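PDB 5Y2A: insect group II chitinase from Ostrinia furnacalis, which hydrolyses chitin as a glycoside hydrolase family 18 enzyme, this chain being its second catalytic domain. Local coordinates for residues D320-A325 with A360-T365; H327-V332 with H368-K373. All blocks are in the same frame, centred on the assembly; numbering follows the deposited sequence.

Contact 1 of 2, residues D320-A325 with A360-T365; sequences DDDFMA and APLLTT
With chi1 at -107°, away from the usual staggered positions, the carboxylate of Asp322 is carried across to Thr365, whose own chi1 of -65° sets OG1 anti to its carbonyl carbon and CG2 anti to its backbone N. Asp322 OD1 and Thr365 OG1 lie 2.7 Å apart, a hydrogen-bonding distance. Thr365 OG1 is also 2.9 Å from the carbonyl O of Pro361, one turn earlier in its helix, so the hydroxyl sits between the carboxylate and that carbonyl. The other carboxylate oxygen, Asp322 OD2, accepts from the backbone N of Cys379, so both oxygens of this buried group have polar neighbours.

Beside this polar bridge, Leu362 reaches over the start of helix 322-334. Its CD2 lies 3.6 Å from Asp321 C and 4.3 Å from Ala325 CB, which points toward helix 361-371. Asp321 caps the same helix: Met324 N donates to Asp321 OD1 over 3.1 Å with an N-H...O angle of 160°, while Asp321 OD2 forms a salt bridge with Arg300. The first turns of helices 322-334 and 361-371 thus lie side by side, the former with a side-chain N-cap by Asp321, among the helices outside the family 18 TIM barrel.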
loop_
_atom_site.group_PDB
_atom_site.type_symbol
_atom_site.label_atom_id
_atom_site.label_comp_id
_atom_site.label_asym_id
_atom_site.label_seq_id
_atom_site.Cartn_x
_atom_site.Cartn_y
_atom_site.Cartn_z
ATOM N N ASP A 320 -8.929 11.888 16.435
ATOM C CA ASP A 320 -8.876 12.853 17.525
ATOM C C ASP A 320 -9.111 14.251 16.966
ATOM O O ASP A 320 -8.486 14.641 15.973
ATOM C CB ASP A 320 -7.532 12.803 18.259
ATOM C CG ASP A 320 -7.428 11.627 19.204
ATOM O OD1 ASP A 320 -8.448 10.942 19.405
ATOM O OD2 ASP A 320 -6.330 11.384 19.752
ATOM N N ASP A 321 -10.002 15.002 17.609
ATOM C CA ASP A 321 -10.243 16.391 17.267
ATOM C C ASP A 321 -9.520 17.285 18.271
ATOM O O ASP A 321 -8.753 16.811 19.117
ATOM C CB ASP A 321 -11.753 16.681 17.223
ATOM C CG ASP A 321 -12.401 16.695 18.608
ATOM O OD1 ASP A 321 -11.890 16.045 19.543
ATOM O OD2 ASP A 321 -13.453 17.349 18.755
ATOM N N ASP A 322 -9.778 18.596 18.184
ATOM C CA ASP A 322 -9.165 19.557 19.100
ATOM C C ASP A 322 -9.399 19.191 20.556
ATOM O O ASP A 322 -8.484 19.282 21.380
ATOM C CB ASP A 322 -9.712 20.958 18.830
ATOM C CG ASP A 322 -8.717 21.839 18.143
ATOM O OD1 ASP A 322 -7.535 21.449 18.117
ATOM O OD2 ASP A 322 -9.102 22.916 17.642
ATOM N N PHE A 323 -10.620 18.767 20.894
ATOM C CA PHE A 323 -10.942 18.497 22.290
ATOM C C PHE A 323 -10.177 17.291 22.815
ATOM O O PHE A 323 -9.716 17.298 23.960
ATOM C CB PHE A 323 -12.448 18.294 22.454
ATOM C CG PHE A 323 -13.235 19.557 22.309
ATOM C CD1 PHE A 323 -13.351 20.442 23.368
ATOM C CD2 PHE A 323 -13.834 19.879 21.101
ATOM C CE1 PHE A 323 -14.067 21.617 23.232
ATOM C CE2 PHE A 323 -14.551 21.051 20.958
ATOM C CZ PHE A 323 -14.669 21.922 22.030
ATOM N N MET A 324 -10.039 16.238 22.008
ATOM C CA MET A 324 -9.291 15.088 22.499
ATOM C C MET A 324 -7.791 15.345 22.482
ATOM O O MET A 324 -7.079 14.869 23.377
ATOM C CB MET A 324 -9.629 13.827 21.701
ATOM C CG MET A 324 -8.958 12.570 22.269
ATOM S SD MET A 324 -9.293 12.316 24.034
ATOM C CE MET A 324 -10.842 11.403 23.966
ATOM N N ALA A 325 -7.294 16.096 21.493
ATOM C CA ALA A 325 -5.895 16.515 21.521
ATOM C C ALA A 325 -5.600 17.334 22.772
ATOM O O ALA A 325 -4.571 17.132 23.428
ATOM C CB ALA A 325 -5.550 17.310 20.259
ATOM N N ALA A 360 -2.621 24.764 11.655
ATOM C CA ALA A 360 -2.168 23.704 12.548
ATOM C C ALA A 360 -2.954 23.662 13.868
ATOM O O ALA A 360 -2.373 23.759 14.943
ATOM C CB ALA A 360 -0.677 23.845 12.823
ATOM N N PRO A 361 -4.283 23.487 13.802
ATOM C CA PRO A 361 -5.073 23.554 15.045
ATOM C C PRO A 361 -4.728 22.476 16.060
ATOM O O PRO A 361 -4.661 22.766 17.258
ATOM C CB PRO A 361 -6.518 23.425 14.547
ATOM C CG PRO A 361 -6.410 22.734 13.216
ATOM C CD PRO A 361 -5.131 23.243 12.620
ATOM N N LEU A 362 -4.514 21.235 15.623
ATOM C CA LEU A 362 -4.202 20.171 16.573
ATOM C C LEU A 362 -2.871 20.427 17.271
ATOM O O LEU A 362 -2.763 20.300 18.496
ATOM C CB LEU A 362 -4.194 18.814 15.865
ATOM C CG LEU A 362 -5.516 18.335 15.247
ATOM C CD1 LEU A 362 -5.334 16.964 14.585
ATOM C CD2 LEU A 362 -6.652 18.284 16.271
ATOM N N LEU A 363 -1.840 20.794 16.509
ATOM C CA LEU A 363 -0.537 21.039 17.120
ATOM C C LEU A 363 -0.561 22.289 17.995
ATOM O O LEU A 363 0.101 22.340 19.039
ATOM C CB LEU A 363 0.534 21.152 16.033
ATOM C CG LEU A 363 1.984 21.275 16.502
ATOM C CD1 LEU A 363 2.392 20.052 17.309
ATOM C CD2 LEU A 363 2.905 21.467 15.304
ATOM N N THR A 364 -1.301 23.314 17.580
ATOM C CA THR A 364 -1.423 24.519 18.399
ATOM C C THR A 364 -2.095 24.211 19.733
ATOM O O THR A 364 -1.679 24.722 20.781
ATOM C CB THR A 364 -2.204 25.583 17.629
ATOM O OG1 THR A 364 -1.480 25.921 16.441
ATOM C CG2 THR A 364 -2.403 26.834 18.472
ATOM N N THR A 365 -3.134 23.372 19.711
ATOM C CA THR A 365 -3.808 22.971 20.942
ATOM C C THR A 365 -2.850 22.281 21.911
ATOM O O THR A 365 -2.872 22.556 23.119
ATOM C CB THR A 365 -4.992 22.062 20.604
ATOM O OG1 THR A 365 -5.970 22.808 19.864
ATOM C CG2 THR A 365 -5.620 21.506 21.865
#

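Contact 2 of 2, residues H327-V332 with H368-K373; sequences HKAEYV and HVLRGK
Val369 presses its branched side chain against the backbone of Ala329 and the stem of Glu330, and it can be followed outward atom by atom. Its CB meets the methyl of Ala329, the two CB atoms being 3.6 Å apart; the CA atoms of this pair are separated by just 6.1 Å. Beyond CB the chain forks. CG1, anti to the backbone N at chi1 172°, reaches over the peptide between Ala329 and Glu330, with 3.5 Å between Val369 CG1 and Ala329 C. The same methyl also touches the aliphatic CG of Glu330. The second branch, CG2, lies 3.9 Å from Glu330 CG and also borders the Ala329 methyl. The side chains of Val369 and Glu330 cross at about a right angle, and it is the hydrocarbon part of Glu330 that covers the valine.

Leu370 fills the neighbouring position. Its CD2 comes 3.4 Å from Ala329 O and 3.9 Å from Val332 CG1, while its CG is 4.2 Å from Ala329 CB. Val332 and Leu370 also both touch Ser340 of strand 339-343, which places this side of the interface against the barrel wall.

Past the leucine the chain leaves helical geometry at Gly372, where phi is positive, and His368 ND1 donates to Lys373 O over 2.8 Å, tying the outgoing chain back to the helix. Arg333 NH1, one residue beyond 327-332, donates to Val369 O, a polar tie at this level. Between the two segments themselves no hydrogen bond or salt bridge forms: they meet through van der Waals contact, with small Ala329 permitting close backbone approach and the exposed Glu330 bordering the apolar patch.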
loop_
_atom_site.group_PDB
_atom_site.type_symbol
_atom_site.label_atom_id
_atom_site.label_comp_id
_atom_site.label_asym_id
_atom_site.label_seq_id
_atom_site.Cartn_x
_atom_site.Cartn_y
_atom_site.Cartn_z
ATOM N N HIS A 327 -7.304 17.164 25.651
ATOM C CA HIS A 327 -7.381 16.280 26.808
ATOM C C HIS A 327 -6.115 15.451 26.961
ATOM O O HIS A 327 -5.612 15.271 28.076
ATOM C CB HIS A 327 -8.585 15.346 26.708
ATOM C CG HIS A 327 -8.698 14.412 27.873
ATOM N ND1 HIS A 327 -9.183 14.813 29.098
ATOM C CD2 HIS A 327 -8.334 13.116 28.019
ATOM C CE1 HIS A 327 -9.144 13.797 29.940
ATOM N NE2 HIS A 327 -8.628 12.756 29.313
ATOM N N LYS A 328 -5.593 14.917 25.854
ATOM C CA LYS A 328 -4.415 14.068 25.961
ATOM C C LYS A 328 -3.198 14.864 26.408
ATOM O O LYS A 328 -2.366 14.352 27.170
ATOM C CB LYS A 328 -4.177 13.354 24.631
ATOM C CG LYS A 328 -5.224 12.272 24.389
ATOM C CD LYS A 328 -5.051 11.573 23.045
ATOM C CE LYS A 328 -6.038 10.403 22.931
ATOM N NZ LYS A 328 -5.921 9.690 21.621
ATOM N N ALA A 329 -3.103 16.123 25.982
ATOM C CA ALA A 329 -2.034 16.984 26.470
ATOM C C ALA A 329 -2.223 17.304 27.947
ATOM O O ALA A 329 -1.250 17.348 28.706
ATOM C CB ALA A 329 -1.978 18.266 25.636
ATOM N N GLU A 330 -3.468 17.529 28.376
ATOM C CA GLU A 330 -3.715 17.778 29.792
ATOM C C GLU A 330 -3.481 16.527 30.624
ATOM O O GLU A 330 -3.016 16.622 31.768
ATOM C CB GLU A 330 -5.136 18.319 29.988
ATOM C CG GLU A 330 -5.302 19.707 29.396
ATOM C CD GLU A 330 -6.650 20.346 29.679
ATOM O OE1 GLU A 330 -7.652 19.619 29.849
ATOM O OE2 GLU A 330 -6.699 21.592 29.707
ATOM N N TYR A 331 -3.772 15.351 30.060
ATOM C CA TYR A 331 -3.416 14.089 30.703
ATOM C C TYR A 331 -1.913 13.991 30.927
ATOM O O TYR A 331 -1.457 13.577 32.001
ATOM C CB TYR A 331 -3.906 12.929 29.840
ATOM C CG TYR A 331 -3.519 11.547 30.317
ATOM C CD1 TYR A 331 -4.314 10.859 31.224
ATOM C CD2 TYR A 331 -2.385 10.915 29.832
ATOM C CE1 TYR A 331 -3.981 9.583 31.642
ATOM C CE2 TYR A 331 -2.039 9.639 30.251
ATOM C CZ TYR A 331 -2.846 8.979 31.157
ATOM O OH TYR A 331 -2.521 7.709 31.580
ATOM N N VAL A 332 -1.128 14.335 29.901
ATOM C CA VAL A 332 0.329 14.361 30.026
ATOM C C VAL A 332 0.758 15.266 31.173
ATOM O O VAL A 332 1.632 14.914 31.974
ATOM C CB VAL A 332 0.960 14.809 28.693
ATOM C CG1 VAL A 332 2.395 15.294 28.912
ATOM C CG2 VAL A 332 0.916 13.660 27.680
ATOM N N HIS A 368 -0.501 24.865 23.398
ATOM C CA HIS A 368 -1.237 25.654 24.380
ATOM C C HIS A 368 -1.188 25.004 25.759
ATOM O O HIS A 368 -0.853 25.653 26.757
ATOM C CB HIS A 368 -2.676 25.820 23.883
ATOM C CG HIS A 368 -3.613 26.412 24.887
ATOM N ND1 HIS A 368 -3.439 27.669 25.422
ATOM C CD2 HIS A 368 -4.752 25.923 25.433
ATOM C CE1 HIS A 368 -4.423 27.922 26.267
ATOM N NE2 HIS A 368 -5.233 26.880 26.290
ATOM N N VAL A 369 -1.478 23.702 25.824
ATOM C CA VAL A 369 -1.535 23.001 27.105
ATOM C C VAL A 369 -0.140 22.835 27.700
ATOM O O VAL A 369 0.077 23.068 28.897
ATOM C CB VAL A 369 -2.226 21.636 26.934
ATOM C CG1 VAL A 369 -2.118 20.830 28.221
ATOM C CG2 VAL A 369 -3.680 21.821 26.516
ATOM N N LEU A 370 0.813 22.380 26.891
ATOM C CA LEU A 370 2.100 21.944 27.416
ATOM C C LEU A 370 3.120 23.066 27.535
ATOM O O LEU A 370 4.035 22.972 28.361
ATOM C CB LEU A 370 2.681 20.836 26.533
ATOM C CG LEU A 370 1.875 19.540 26.510
ATOM C CD1 LEU A 370 2.603 18.518 25.658
ATOM C CD2 LEU A 370 1.662 19.027 27.933
ATOM N N ARG A 371 3.004 24.109 26.716
ATOM C CA ARG A 371 4.000 25.169 26.683
ATOM C C ARG A 371 3.394 26.549 26.902
ATOM O O ARG A 371 4.102 27.554 26.755
ATOM C CB ARG A 371 4.778 25.115 25.363
ATOM C CG ARG A 371 5.502 23.779 25.171
ATOM C CD ARG A 371 6.111 23.660 23.799
ATOM N NE ARG A 371 7.276 24.523 23.625
ATOM C CZ ARG A 371 7.706 24.962 22.446
ATOM N NH1 ARG A 371 7.054 24.637 21.336
ATOM N NH2 ARG A 371 8.782 25.734 22.375
ATOM N N GLY A 372 2.112 26.626 27.262
ATOM C CA GLY A 372 1.500 27.896 27.601
ATOM C C GLY A 372 1.312 28.858 26.455
ATOM O O GLY A 372 1.119 30.055 26.691
ATOM N N LYS A 373 1.379 28.382 25.220
ATOM C CA LYS A 373 1.117 29.244 24.074
ATOM C C LYS A 373 -0.330 29.711 24.132
ATOM O O LYS A 373 -1.248 28.890 24.212
ATOM C CB LYS A 373 1.370 28.477 22.777
ATOM C CG LYS A 373 2.756 27.844 22.661
ATOM C CD LYS A 373 3.888 28.824 22.415
ATOM C CE LYS A 373 5.183 28.051 22.188
ATOM N NZ LYS A 373 6.371 28.924 21.975
#

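From the N terminus, the chain reaches 320-325 after strand 315-318, enters helix 322-334 and passes 327-332 before strand 339-343; it then arrives at 360-365 and 368-373 on helix 361-371. Contact 1 closes a loop with 34 residues between its segments, and contact 2 one with 35. Their segments alternate, so the loops cross instead of nesting. Both contacts use helices 322-334 and 361-371, at successive levels, with contact centres 10 Å apart. A salt bridge of 2.6 Å between Asp320 OD2 and Lys328 NZ links the first segments directly. Together the contacts fasten the C-terminal helix 361-371 to helix 322-334 beside strands 4-10 and 339-343, which pair in parallel.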